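Local coordinates for uncharacterized protein MJ0690 (Methanocaldococcus jannaschii, PDB 3K32) that is of unknown biochemical function but is a predicted tRNA methyltransferase subunit that probably binds a nucleotide, at residues Lys54-Lys59 against Thr194-Leu199; Ser19-Val24 against Ser151-Leu156; Pro85-Val90 against Arg114-Ser119; Asp107-Asp112 against Ile132-Pro137; His34-Asn39 against Lys61-Asp66. One frame throughout, in Å; residues are numbered along the deposited sequence.

Interaction 1. Residues Lys54-Lys59 against Thr194-Leu199; sequences KILGFK and TRVVGL
Leu-56 and Val-196 form the enclosed half of this contact. Leu-56 CD1 lies 4.1 Å from Val-196 CG1, the two side chains crossing at about a right angle. Val-196 offers the methyl that is trans to its own backbone N (chi1 165°), which carries CG1 out from the strand towards the helix. Both residues are buried, and Ser-20 of helix 17-28 touches both side chains.

Ile-55, one residue earlier, works on the exposed side and meets mostly backbone. Its CD1 reaches Val-197 O at 3.6 Å and Val-196 O at 3.8 Å, while CG2 rests 4.0 Å from Gly-198 CA. These are van der Waals contacts against peptide groups. The peptides are presented by a classic beta bulge: Val-197 and Gly-198 both face Ile-155 of the antiparallel partner strand 154-159, in a two-stranded sheet. The helical side has its own marked ending, since Gly-57 takes a positive phi of 72° and closes helix 47-56 in a Schellman motif, with Gly-57 N bonded to Lys-54 O at 2.9 Å. Neither segment gives the other a hydrogen bond, and the summed buried surface is modest at 222 Å².

Further along the strand, Leu-199 is only partly exposed; its CD1 comes within 3.8 Å of Ile-55 O, near the helix end, and its side chain also touches Phe-154.

Interaction 2. Residues Ser19-Val24 against Ser151-Leu156; sequences SSLSAV and SEFFIL
In the helix that sets Ser-20, Leu-21 and Val-24 against Phe-153 and Phe-154, Ser-19 O is gripped twice: by Ser-22 OG at 2.6 Å and by Ala-23 N at 3.2 Å. The contact itself is apolar. Val-24 straddles both rings, its CG1 lying 3.8 Å from Phe-153 CE1 and its CG2 3.8 Å from Phe-154 CZ, the latter at the ring edge near the plane. With CG1 opposite the backbone N (chi1 173°) and CG2 opposite the carbonyl carbon, the methyls go to different rings. Ser-20 adds CB at 3.7 Å from Phe-154 CZ, while its OG turns to Gly-16 O. Leu-21 CD2 also meets Phe-154 CE2, though so closely that the exact spacing is doubtful. Phe-153 CB sits over one face of the Phe-154 ring. Helix 17-28 begins within an SGGKDS sequence resembling a PP-loop, and a glycerol, probably from the crystallisation liquor, is hydrogen-bonded to Ser-19 N. The phenylalanines mark the junction of helix 143-153 and strand 154-159; Leu-29 of the second subunit packs on Phe-153.

Interaction 3. Residues Pro85-Val90 against Arg114-Ser119; sequences PAIQYV and RVPKLS
Ile-87 is the first helix residue to meet the loop, placing CB 3.6 Å from Val-115 CG1. Its CG2, trans to the backbone N (chi1 of -60° for CG1), comes 3.8 Å from Pro-116 CG, so one branched side chain touches two successive loop residues. Gln-88 follows and supplies the polar half. Its CG passes 3.7 Å from Val-115 CG2 before the chain bends at chi2 (-55°), bringing the amide alongside the backbone of Lys-117. Gln-88 OE1 accepts from Lys-117 N at 2.7 Å with an N-H...O angle of 162°, the donor tilted from the carbonyl plane. The return bond, Gln-88 NE2 to Lys-117 O at 3.1 Å, is weak. A cis peptide precedes Pro-116, just ahead of the backbone segment this amide reads. Beyond Gln-88, Tyr-89 and Val-90 pack against helix 68-80, while His-91 of the same helix 84-98 touches Pro-116. The loop thus lies along helix 84-98, with Leu-118 on Leu-95, before Ser-119 caps the start of helix 120-130.

Interaction 4. Residues Asp107-Asp112 against Ile132-Pro137; sequences DGTRRD and IQYITP
An Asx turn opens the loop that leaves strand 104-106 of the parallel sheet, and its Asp-107 meets the neighbouring strand 133-135, outermost within this chain, through Tyr-134. In the turn, Asp-107 OD1 accepts from Thr-109 N at 3.0 Å, nearly straight at 164°, the donor standing above the carboxylate plane. The other oxygen, OD2, at the ring edge near its plane, accepts from Tyr-134 OH; the modelled 2.5 Å is very short and its exact length doubtful. OD2 takes a further bond from His-91 NE2 of helix 84-98. Carboxylate and ring planes are 89° apart. Asp-107 CG lies between backbone N and carbonyl carbon (chi1 70°), which turns the carboxylate back over its own turn. Asp-107 N makes a weak bond to Ile-135 O at 3.4 Å, continuing the sheet pairing loosely past the strand. Further on, Arg-111 salt-bridges Asp-112 and also Glu-127 of the second subunit. Apolar atoms finish the contact: Pro-137 CD rests 3.6 Å from Asp-107 O, and Thr-136 CG2 lies 3.5 Å from Asp-107 OD1.

Interaction 5. Residues His34-Asn39 against Lys61-Asp66; sequences HLITIN and KVITLD
Ile-36, Ile-38, Ile-63 and Leu-65 form the apolar centre. Ile-36 CD1 meets Ile-63 CD1 at 4.2 Å. Ile-38 CD1 lies 4.0 Å from Ile-63 CB and equally 4.0 Å from Leu-65 CD2, touching both. Ile-38 reaches this spot because CG1 is trans to the carbonyl carbon (chi1 -63°).

Beneath these side chains runs a parallel pairing, Ile-36 with Lys-61 through Asn-39 with Thr-64, whose strand axes diverge by 30°. Five backbone bonds alternate between the strands and shorten towards the C-terminal end: Lys-61 N to Leu-35 O measures 3.1 Å, whereas Asn-39 N to Ile-63 O and Leu-65 N to Asn-39 O are both 2.7 Å. Thr-37, Val-62, Asn-39 and Thr-64 point to the other face. There the Asn-39 amide is held by its own loop, OD1 accepting from Gly-41 N and ND2 donating to Ile-43 O, and Thr-37 OG1 bonds to Phe-13 O. Lys-61, exposed, sends NZ to Tyr-102 OH.

Helix 47-56 links the two strands in a beta-alpha-beta crossover. Strand 59-64 is the sheet's outermost member on this side, strand 8-12 flanks strand 32-39 on its other edge, and helix 84-98 packs on the isoleucine face through Val-94 and Leu-98.

How the interactions relate
Interactions 2 and 4 are fully buried, interactions 1 and 5 partly so, and interaction 3 lies near the surface. Interactions 4 and 5 belong to the same parallel sheet, yet differ: the latter is a regular strand pairing, the former a loop joined mainly through one aspartate. Interactions 1 and 2 share the small antiparallel sheet and are joined by a probable backbone hydrogen bond, Ile-155 N to Gly-198 O, while each contact itself is apolar. Helix 17-28 ties these layers, its Ala-23 touching Phe-58 and Leu-35, and its Ser-22 touching Pro-137. Interactions 3 and 4 draw on one loop, with Lys-117 NZ, which bonds to Asp-113 O, also bonding to Arg-110 O.

Interaction 1. Residues Lys54-Lys59 against Thr194-Leu199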
# COMPACT_ATOMS: atom_id res chain seq x y z
N LYS B 54 -10.34 -3.35 -21.51
CA LYS B 54 -10.07 -4.12 -22.72
C LYS B 54 -8.57 -4.17 -23.00
O LYS B 54 -8.02 -5.25 -23.17
CB LYS B 54 -10.82 -3.54 -23.91
CG LYS B 54 -12.30 -3.89 -23.94
CD LYS B 54 -12.54 -5.37 -24.23
CE LYS B 54 -12.06 -5.74 -25.62
NZ LYS B 54 -12.85 -6.87 -26.22
N ILE B 55 -7.93 -3.00 -23.01
CA ILE B 55 -6.48 -2.89 -23.23
C ILE B 55 -5.65 -3.67 -22.19
O ILE B 55 -4.68 -4.33 -22.54
CB ILE B 55 -6.04 -1.41 -23.25
CG1 ILE B 55 -6.62 -0.70 -24.47
CG2 ILE B 55 -4.51 -1.29 -23.27
CD1 ILE B 55 -6.35 0.81 -24.48
N LEU B 56 -6.05 -3.58 -20.93
CA LEU B 56 -5.43 -4.37 -19.86
C LEU B 56 -5.80 -5.86 -19.93
O LEU B 56 -5.16 -6.69 -19.29
CB LEU B 56 -5.84 -3.82 -18.49
CG LEU B 56 -5.12 -2.59 -17.93
CD1 LEU B 56 -4.72 -1.61 -19.00
CD2 LEU B 56 -6.03 -1.93 -16.91
N GLY B 57 -6.83 -6.18 -20.68
CA GLY B 57 -7.34 -7.55 -20.71
C GLY B 57 -8.07 -8.01 -19.45
O GLY B 57 -8.05 -9.19 -19.10
N PHE B 58 -8.74 -7.09 -18.76
CA PHE B 58 -9.48 -7.47 -17.56
C PHE B 58 -10.98 -7.43 -17.77
O PHE B 58 -11.49 -6.59 -18.51
CB PHE B 58 -9.10 -6.58 -16.38
CG PHE B 58 -7.71 -6.81 -15.88
CD1 PHE B 58 -7.23 -8.11 -15.73
CD2 PHE B 58 -6.89 -5.75 -15.54
CE1 PHE B 58 -5.95 -8.33 -15.27
CE2 PHE B 58 -5.62 -5.97 -15.07
CZ PHE B 58 -5.14 -7.27 -14.93
N LYS B 59 -11.68 -8.34 -17.11
CA LYS B 59 -13.14 -8.33 -17.14
C LYS B 59 -13.69 -7.02 -16.56
O LYS B 59 -13.22 -6.54 -15.53
CB LYS B 59 -13.68 -9.51 -16.35
CG LYS B 59 -13.10 -10.84 -16.74
CD LYS B 59 -13.41 -11.88 -15.66
CE LYS B 59 -12.59 -13.16 -15.82
NZ LYS B 59 -11.16 -12.95 -15.47
N THR B 194 -4.32 11.65 -18.20
CA THR B 194 -3.36 10.82 -18.91
C THR B 194 -4.04 9.52 -19.28
O THR B 194 -4.62 8.85 -18.43
CB THR B 194 -2.10 10.54 -18.07
OG1 THR B 194 -1.43 11.77 -17.79
CG2 THR B 194 -1.16 9.62 -18.83
N ARG B 195 -3.97 9.17 -20.55
CA ARG B 195 -4.59 7.95 -21.06
C ARG B 195 -3.59 6.80 -21.11
O ARG B 195 -2.49 6.93 -21.66
CB ARG B 195 -5.19 8.20 -22.44
CG ARG B 195 -5.95 7.03 -23.03
CD ARG B 195 -6.65 7.41 -24.33
NE ARG B 195 -7.54 8.56 -24.14
CZ ARG B 195 -8.22 9.17 -25.10
NH1 ARG B 195 -8.13 8.74 -26.36
NH2 ARG B 195 -9.00 10.21 -24.82
N VAL B 196 -3.97 5.67 -20.50
CA VAL B 196 -3.26 4.43 -20.73
C VAL B 196 -3.60 4.01 -22.14
O VAL B 196 -4.74 3.63 -22.43
CB VAL B 196 -3.71 3.32 -19.76
CG1 VAL B 196 -3.22 1.97 -20.25
CG2 VAL B 196 -3.19 3.60 -18.35
N VAL B 197 -2.63 4.09 -23.04
CA VAL B 197 -2.89 3.67 -24.41
C VAL B 197 -2.44 2.23 -24.67
O VAL B 197 -3.01 1.54 -25.51
CB VAL B 197 -2.30 4.65 -25.44
CG1 VAL B 197 -0.89 5.05 -25.06
CG2 VAL B 197 -2.35 4.05 -26.84
N GLY B 198 -1.45 1.75 -23.93
CA GLY B 198 -1.00 0.39 -24.12
C GLY B 198 -0.12 -0.12 -23.02
O GLY B 198 0.16 0.59 -22.04
N LEU B 199 0.32 -1.36 -23.19
CA LEU B 199 1.21 -2.01 -22.23
C LEU B 199 2.64 -2.07 -22.73
O LEU B 199 2.88 -2.41 -23.89
CB LEU B 199 0.75 -3.43 -22.00
CG LEU B 199 -0.53 -3.52 -21.20
CD1 LEU B 199 -1.12 -4.92 -21.33
CD2 LEU B 199 -0.20 -3.19 -19.75

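Interaction 2. Residues Ser19-Val24 against Ser151-Leu156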
# COMPACT_ATOMS: atom_id res chain seq x y z
N SER B 19 -5.23 3.65 -10.97
CA SER B 19 -6.25 2.62 -10.91
C SER B 19 -5.81 1.37 -11.67
O SER B 19 -6.02 0.25 -11.23
CB SER B 19 -7.56 3.17 -11.49
OG SER B 19 -8.64 2.28 -11.25
N SER B 20 -5.21 1.58 -12.83
CA SER B 20 -4.73 0.48 -13.65
C SER B 20 -3.59 -0.27 -12.96
O SER B 20 -3.54 -1.48 -12.99
CB SER B 20 -4.27 1.01 -15.01
OG SER B 20 -5.32 1.65 -15.68
N LEU B 21 -2.68 0.47 -12.33
CA LEU B 21 -1.64 -0.14 -11.52
C LEU B 21 -2.23 -1.01 -10.42
O LEU B 21 -1.69 -2.09 -10.12
CB LEU B 21 -0.71 0.92 -10.90
CG LEU B 21 0.29 1.59 -11.84
CD1 LEU B 21 1.20 2.53 -11.05
CD2 LEU B 21 1.10 0.56 -12.61
N SER B 22 -3.33 -0.57 -9.81
CA SER B 22 -3.92 -1.40 -8.76
C SER B 22 -4.37 -2.74 -9.35
O SER B 22 -4.08 -3.80 -8.79
CB SER B 22 -5.04 -0.70 -7.97
OG SER B 22 -6.21 -0.53 -8.75
N ALA B 23 -5.07 -2.68 -10.48
CA ALA B 23 -5.50 -3.89 -11.19
C ALA B 23 -4.30 -4.81 -11.38
O ALA B 23 -4.29 -5.94 -10.89
CB ALA B 23 -6.09 -3.53 -12.55
N VAL B 24 -3.30 -4.29 -12.08
CA VAL B 24 -2.09 -5.00 -12.43
C VAL B 24 -1.42 -5.63 -11.23
O VAL B 24 -0.96 -6.76 -11.26
CB VAL B 24 -1.09 -4.05 -13.12
CG1 VAL B 24 0.25 -4.74 -13.32
CG2 VAL B 24 -1.67 -3.56 -14.43
N SER B 151 5.01 4.61 -15.90
CA SER B 151 5.77 4.73 -17.12
C SER B 151 6.52 3.43 -17.46
O SER B 151 6.90 3.20 -18.60
CB SER B 151 6.70 5.94 -17.07
OG SER B 151 7.76 5.71 -16.16
N GLU B 152 6.70 2.56 -16.47
CA GLU B 152 7.33 1.28 -16.75
C GLU B 152 6.36 0.25 -17.32
O GLU B 152 6.74 -0.58 -18.15
CB GLU B 152 8.03 0.72 -15.52
CG GLU B 152 9.53 0.87 -15.59
CD GLU B 152 10.23 -0.43 -15.27
OE1 GLU B 152 10.33 -1.29 -16.17
OE2 GLU B 152 10.68 -0.59 -14.12
N PHE B 153 5.11 0.30 -16.89
CA PHE B 153 4.11 -0.66 -17.37
C PHE B 153 3.35 -0.18 -18.60
O PHE B 153 3.00 -0.97 -19.48
CB PHE B 153 3.12 -1.01 -16.27
CG PHE B 153 3.60 -2.07 -15.32
CD1 PHE B 153 3.32 -3.39 -15.55
CD2 PHE B 153 4.34 -1.73 -14.20
CE1 PHE B 153 3.76 -4.36 -14.67
CE2 PHE B 153 4.79 -2.69 -13.33
CZ PHE B 153 4.50 -4.00 -13.56
N PHE B 154 3.10 1.12 -18.68
CA PHE B 154 2.14 1.61 -19.67
C PHE B 154 2.70 2.55 -20.71
O PHE B 154 3.62 3.32 -20.46
CB PHE B 154 0.95 2.26 -18.97
CG PHE B 154 0.30 1.39 -17.93
CD1 PHE B 154 -0.32 0.20 -18.28
CD2 PHE B 154 0.28 1.78 -16.59
CE1 PHE B 154 -0.91 -0.60 -17.31
CE2 PHE B 154 -0.32 0.99 -15.61
CZ PHE B 154 -0.92 -0.21 -15.97
N ILE B 155 2.12 2.47 -21.90
CA ILE B 155 2.27 3.53 -22.88
C ILE B 155 1.25 4.60 -22.52
O ILE B 155 0.07 4.30 -22.27
CB ILE B 155 2.03 3.02 -24.29
CG1 ILE B 155 2.95 1.83 -24.56
CG2 ILE B 155 2.32 4.12 -25.30
CD1 ILE B 155 4.40 2.23 -24.57
N LEU B 156 1.70 5.85 -22.46
CA LEU B 156 0.87 6.92 -21.94
C LEU B 156 0.68 8.10 -22.90
O LEU B 156 1.51 8.35 -23.78
CB LEU B 156 1.44 7.42 -20.61
CG LEU B 156 1.56 6.35 -19.53
CD1 LEU B 156 2.32 6.91 -18.31
CD2 LEU B 156 0.18 5.84 -19.15

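Interaction 3. Residues Pro85-Val90 against Arg114-Ser119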
# COMPACT_ATOMS: atom_id res chain seq x y z
N PRO B 85 -14.72 16.67 0.74
CA PRO B 85 -15.80 16.09 1.54
C PRO B 85 -16.80 15.34 0.67
O PRO B 85 -17.28 14.28 1.05
CB PRO B 85 -16.44 17.31 2.19
CG PRO B 85 -15.31 18.31 2.29
CD PRO B 85 -14.50 18.10 1.04
N ALA B 86 -17.11 15.90 -0.50
CA ALA B 86 -18.04 15.26 -1.42
C ALA B 86 -17.51 13.94 -1.94
O ALA B 86 -18.25 12.96 -2.02
CB ALA B 86 -18.38 16.19 -2.59
N ILE B 87 -16.24 13.91 -2.31
CA ILE B 87 -15.66 12.69 -2.81
C ILE B 87 -15.63 11.63 -1.72
O ILE B 87 -16.00 10.48 -1.95
CB ILE B 87 -14.24 12.91 -3.37
CG1 ILE B 87 -14.29 13.92 -4.52
CG2 ILE B 87 -13.64 11.59 -3.86
CD1 ILE B 87 -15.13 13.45 -5.70
N GLN B 88 -15.20 12.02 -0.52
CA GLN B 88 -15.22 11.10 0.62
C GLN B 88 -16.60 10.46 0.73
O GLN B 88 -16.73 9.23 0.71
CB GLN B 88 -14.89 11.81 1.94
CG GLN B 88 -13.44 11.72 2.36
CD GLN B 88 -12.93 10.29 2.44
OE1 GLN B 88 -12.30 9.80 1.50
NE2 GLN B 88 -13.21 9.61 3.55
N TYR B 89 -17.63 11.31 0.83
CA TYR B 89 -18.98 10.83 1.07
C TYR B 89 -19.42 9.81 0.02
O TYR B 89 -20.00 8.78 0.37
CB TYR B 89 -20.01 11.98 1.18
CG TYR B 89 -21.40 11.47 0.92
CD1 TYR B 89 -22.11 10.78 1.91
CD2 TYR B 89 -22.00 11.62 -0.32
CE1 TYR B 89 -23.38 10.26 1.66
CE2 TYR B 89 -23.27 11.11 -0.58
CZ TYR B 89 -23.95 10.43 0.41
OH TYR B 89 -25.21 9.94 0.13
N VAL B 90 -19.17 10.10 -1.26
CA VAL B 90 -19.58 9.20 -2.33
C VAL B 90 -18.84 7.86 -2.23
O VAL B 90 -19.46 6.80 -2.18
CB VAL B 90 -19.32 9.80 -3.73
CG1 VAL B 90 -19.70 8.81 -4.83
CG2 VAL B 90 -20.06 11.12 -3.91
N ARG B 114 -5.10 12.63 -0.29
CA ARG B 114 -5.86 12.71 0.96
C ARG B 114 -7.26 12.14 0.76
O ARG B 114 -7.87 11.61 1.68
CB ARG B 114 -5.98 14.16 1.46
CG ARG B 114 -4.72 15.03 1.31
CD ARG B 114 -3.71 14.81 2.43
NE ARG B 114 -4.03 15.59 3.62
CZ ARG B 114 -3.40 15.45 4.78
NH1 ARG B 114 -2.42 14.56 4.91
NH2 ARG B 114 -3.75 16.21 5.82
N VAL B 115 -7.75 12.24 -0.47
CA VAL B 115 -9.16 12.00 -0.77
C VAL B 115 -9.31 11.38 -2.15
O VAL B 115 -8.73 11.86 -3.12
CB VAL B 115 -9.96 13.33 -0.69
CG1 VAL B 115 -10.98 13.43 -1.82
CG2 VAL B 115 -10.60 13.49 0.70
N PRO B 116 -10.06 10.27 -2.25
CA PRO B 116 -10.73 9.65 -1.10
C PRO B 116 -9.80 8.66 -0.39
O PRO B 116 -8.87 8.11 -0.99
CB PRO B 116 -11.89 8.90 -1.75
CG PRO B 116 -11.43 8.62 -3.18
CD PRO B 116 -10.16 9.42 -3.45
N LYS B 117 -10.08 8.44 0.89
CA LYS B 117 -9.28 7.54 1.70
C LYS B 117 -10.04 7.21 2.97
O LYS B 117 -10.54 8.11 3.66
CB LYS B 117 -7.95 8.20 2.04
CG LYS B 117 -7.08 7.45 3.04
CD LYS B 117 -5.69 8.12 3.10
CE LYS B 117 -5.08 8.23 1.71
NZ LYS B 117 -3.81 8.99 1.66
N LEU B 118 -10.15 5.92 3.26
CA LEU B 118 -10.68 5.45 4.52
C LEU B 118 -9.61 5.49 5.61
O LEU B 118 -8.46 5.09 5.39
CB LEU B 118 -11.24 4.03 4.38
CG LEU B 118 -12.48 3.81 3.49
CD1 LEU B 118 -13.01 2.41 3.73
CD2 LEU B 118 -13.58 4.83 3.76
N SER B 119 -9.98 5.96 6.79
CA SER B 119 -9.09 5.89 7.93
C SER B 119 -9.00 4.43 8.39
O SER B 119 -9.81 3.59 8.00
CB SER B 119 -9.60 6.76 9.07
OG SER B 119 -10.88 6.31 9.49

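Interaction 4. Residues Asp107-Asp112 against Ile132-Pro137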
# COMPACT_ATOMS: atom_id res chain seq x y z
N ASP B 107 -9.65 -0.92 -4.32
CA ASP B 107 -9.74 0.33 -5.08
C ASP B 107 -8.36 0.92 -5.31
O ASP B 107 -7.36 0.26 -5.05
CB ASP B 107 -10.65 1.33 -4.37
CG ASP B 107 -10.04 1.86 -3.08
OD1 ASP B 107 -8.80 1.83 -2.95
OD2 ASP B 107 -10.81 2.32 -2.21
N GLY B 108 -8.32 2.16 -5.80
CA GLY B 108 -7.08 2.78 -6.27
C GLY B 108 -6.58 3.91 -5.40
O GLY B 108 -5.79 4.75 -5.85
N THR B 109 -7.03 3.92 -4.16
CA THR B 109 -6.55 4.85 -3.14
C THR B 109 -5.05 4.72 -2.90
O THR B 109 -4.49 3.63 -2.90
CB THR B 109 -7.30 4.65 -1.83
OG1 THR B 109 -8.69 4.87 -2.07
CG2 THR B 109 -6.81 5.67 -0.81
N ARG B 110 -4.39 5.85 -2.67
CA ARG B 110 -2.94 5.84 -2.64
C ARG B 110 -2.39 6.75 -1.55
O ARG B 110 -3.10 7.63 -1.06
CB ARG B 110 -2.41 6.23 -4.02
CG ARG B 110 -2.88 7.60 -4.47
CD ARG B 110 -2.83 7.79 -5.98
NE ARG B 110 -4.02 7.22 -6.59
CZ ARG B 110 -4.83 7.87 -7.43
NH1 ARG B 110 -4.56 9.11 -7.78
NH2 ARG B 110 -5.90 7.25 -7.92
N ARG B 111 -1.14 6.53 -1.18
CA ARG B 111 -0.49 7.25 -0.10
C ARG B 111 -0.63 8.78 -0.15
O ARG B 111 -0.93 9.40 0.86
CB ARG B 111 0.99 6.87 -0.05
CG ARG B 111 1.68 7.18 1.29
CD ARG B 111 3.19 7.08 1.13
NE ARG B 111 3.74 8.23 0.43
CZ ARG B 111 4.96 8.28 -0.11
NH1 ARG B 111 5.74 7.21 -0.05
NH2 ARG B 111 5.37 9.38 -0.73
N ASP B 112 -0.43 9.37 -1.32
CA ASP B 112 -0.31 10.84 -1.40
C ASP B 112 -1.59 11.58 -1.81
O ASP B 112 -1.56 12.79 -2.04
CB ASP B 112 0.86 11.21 -2.31
CG ASP B 112 2.20 10.70 -1.77
OD1 ASP B 112 2.27 10.34 -0.59
OD2 ASP B 112 3.17 10.66 -2.54
N ILE B 132 -15.74 -8.56 5.37
CA ILE B 132 -15.19 -8.34 4.05
C ILE B 132 -13.70 -8.01 4.12
O ILE B 132 -13.18 -7.59 5.17
CB ILE B 132 -16.00 -7.22 3.37
CG1 ILE B 132 -16.86 -7.79 2.26
CG2 ILE B 132 -15.13 -6.07 2.91
CD1 ILE B 132 -17.38 -6.72 1.37
N GLN B 133 -13.00 -8.23 3.01
CA GLN B 133 -11.61 -7.82 2.87
C GLN B 133 -11.57 -6.60 1.98
O GLN B 133 -12.12 -6.61 0.88
CB GLN B 133 -10.74 -8.92 2.25
CG GLN B 133 -10.24 -9.96 3.23
CD GLN B 133 -9.34 -10.98 2.54
OE1 GLN B 133 -9.75 -12.11 2.28
NE2 GLN B 133 -8.12 -10.59 2.24
N TYR B 134 -10.94 -5.55 2.48
CA TYR B 134 -10.69 -4.31 1.74
C TYR B 134 -9.17 -4.17 1.47
O TYR B 134 -8.36 -4.19 2.41
CB TYR B 134 -11.19 -3.14 2.58
CG TYR B 134 -11.03 -1.78 1.94
CD1 TYR B 134 -11.61 -1.49 0.70
CD2 TYR B 134 -10.35 -0.76 2.59
CE1 TYR B 134 -11.48 -0.24 0.13
CE2 TYR B 134 -10.21 0.51 2.01
CZ TYR B 134 -10.78 0.75 0.79
OH TYR B 134 -10.63 1.98 0.23
N ILE B 135 -8.80 -4.04 0.20
CA ILE B 135 -7.40 -4.04 -0.21
C ILE B 135 -7.01 -2.79 -0.99
O ILE B 135 -7.63 -2.48 -2.00
CB ILE B 135 -7.08 -5.23 -1.11
CG1 ILE B 135 -7.37 -6.55 -0.36
CG2 ILE B 135 -5.62 -5.12 -1.60
CD1 ILE B 135 -7.35 -7.77 -1.24
N THR B 136 -5.98 -2.08 -0.54
CA THR B 136 -5.55 -0.87 -1.23
C THR B 136 -4.07 -0.97 -1.64
O THR B 136 -3.16 -0.49 -0.95
CB THR B 136 -5.83 0.38 -0.39
OG1 THR B 136 -5.12 0.29 0.84
CG2 THR B 136 -7.35 0.46 -0.09
N PRO B 137 -3.85 -1.60 -2.78
CA PRO B 137 -2.53 -1.92 -3.28
C PRO B 137 -1.61 -0.69 -3.29
O PRO B 137 -0.43 -0.82 -2.98
CB PRO B 137 -2.81 -2.41 -4.69
CG PRO B 137 -4.19 -2.89 -4.65
CD PRO B 137 -4.91 -2.00 -3.72

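Interaction 5. Residues His34-Asn39 against Lys61-Asp66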
# COMPACT_ATOMS: atom_id res chain seq x y z
N HIS B 34 -11.87 -8.31 -11.05
CA HIS B 34 -13.07 -7.90 -11.77
C HIS B 34 -13.20 -6.39 -11.61
O HIS B 34 -13.64 -5.89 -10.57
CB HIS B 34 -14.29 -8.64 -11.23
CG HIS B 34 -14.25 -10.12 -11.48
ND1 HIS B 34 -13.28 -10.94 -10.95
CD2 HIS B 34 -15.06 -10.92 -12.22
CE1 HIS B 34 -13.49 -12.19 -11.35
NE2 HIS B 34 -14.57 -12.20 -12.11
N LEU B 35 -12.76 -5.67 -12.64
CA LEU B 35 -12.85 -4.22 -12.65
C LEU B 35 -14.31 -3.79 -12.67
O LEU B 35 -15.10 -4.29 -13.47
CB LEU B 35 -12.12 -3.64 -13.86
CG LEU B 35 -10.60 -3.48 -13.76
CD1 LEU B 35 -9.98 -4.58 -12.94
CD2 LEU B 35 -9.94 -3.37 -15.14
N ILE B 36 -14.65 -2.87 -11.77
CA ILE B 36 -15.98 -2.28 -11.76
C ILE B 36 -15.95 -0.73 -11.66
O ILE B 36 -15.15 -0.12 -10.94
CB ILE B 36 -16.85 -2.89 -10.65
CG1 ILE B 36 -16.39 -2.37 -9.30
CG2 ILE B 36 -16.79 -4.41 -10.67
CD1 ILE B 36 -17.21 -1.20 -8.86
N THR B 37 -16.84 -0.11 -12.42
CA THR B 37 -16.97 1.33 -12.46
C THR B 37 -18.41 1.70 -12.10
O THR B 37 -19.36 1.24 -12.74
CB THR B 37 -16.68 1.88 -13.88
OG1 THR B 37 -15.40 1.44 -14.32
CG2 THR B 37 -16.71 3.39 -13.89
N ILE B 38 -18.57 2.51 -11.07
CA ILE B 38 -19.87 3.01 -10.68
C ILE B 38 -20.45 3.92 -11.75
O ILE B 38 -19.73 4.73 -12.34
CB ILE B 38 -19.81 3.81 -9.37
CG1 ILE B 38 -19.35 2.92 -8.21
CG2 ILE B 38 -21.14 4.49 -9.07
CD1 ILE B 38 -19.93 1.52 -8.26
N ASN B 39 -21.75 3.78 -11.98
CA ASN B 39 -22.54 4.77 -12.73
C ASN B 39 -23.81 5.18 -11.97
O ASN B 39 -24.44 4.36 -11.29
CB ASN B 39 -22.93 4.24 -14.12
CG ASN B 39 -23.50 5.33 -14.99
OD1 ASN B 39 -24.68 5.30 -15.35
ND2 ASN B 39 -22.68 6.33 -15.29
N LYS B 61 -17.24 -4.43 -15.67
CA LYS B 61 -18.66 -4.34 -15.41
C LYS B 61 -18.98 -2.93 -14.92
O LYS B 61 -18.19 -2.33 -14.19
CB LYS B 61 -19.05 -5.37 -14.35
CG LYS B 61 -20.52 -5.44 -14.00
CD LYS B 61 -20.93 -6.89 -13.76
CE LYS B 61 -21.55 -7.09 -12.39
NZ LYS B 61 -20.54 -6.90 -11.31
N VAL B 62 -20.11 -2.38 -15.34
CA VAL B 62 -20.56 -1.15 -14.71
C VAL B 62 -21.75 -1.40 -13.80
O VAL B 62 -22.69 -2.08 -14.15
CB VAL B 62 -20.85 0.03 -15.70
CG1 VAL B 62 -20.24 -0.23 -17.09
CG2 VAL B 62 -22.32 0.35 -15.76
N ILE B 63 -21.66 -0.85 -12.60
CA ILE B 63 -22.67 -0.98 -11.58
C ILE B 63 -23.43 0.34 -11.43
O ILE B 63 -22.83 1.40 -11.16
CB ILE B 63 -22.00 -1.32 -10.27
CG1 ILE B 63 -21.31 -2.67 -10.41
CG2 ILE B 63 -23.01 -1.31 -9.12
CD1 ILE B 63 -20.84 -3.25 -9.13
N THR B 64 -24.74 0.29 -11.61
CA THR B 64 -25.55 1.49 -11.54
C THR B 64 -26.10 1.71 -10.13
O THR B 64 -26.74 0.82 -9.56
CB THR B 64 -26.69 1.43 -12.57
OG1 THR B 64 -26.13 1.13 -13.86
CG2 THR B 64 -27.43 2.75 -12.64
N LEU B 65 -25.83 2.88 -9.56
CA LEU B 65 -26.28 3.22 -8.21
C LEU B 65 -27.29 4.36 -8.25
O LEU B 65 -27.42 5.04 -9.27
CB LEU B 65 -25.09 3.57 -7.32
CG LEU B 65 -24.54 2.38 -6.51
CD1 LEU B 65 -24.72 1.04 -7.21
CD2 LEU B 65 -23.09 2.59 -6.12
N ASP B 66 -28.00 4.57 -7.15
CA ASP B 66 -29.01 5.62 -7.07
C ASP B 66 -28.40 7.01 -7.28
O ASP B 66 -27.38 7.37 -6.67
CB ASP B 66 -29.76 5.54 -5.73
CG ASP B 66 -31.01 6.42 -5.70
OD1 ASP B 66 -30.93 7.64 -6.01
OD2 ASP B 66 -32.08 5.89 -5.33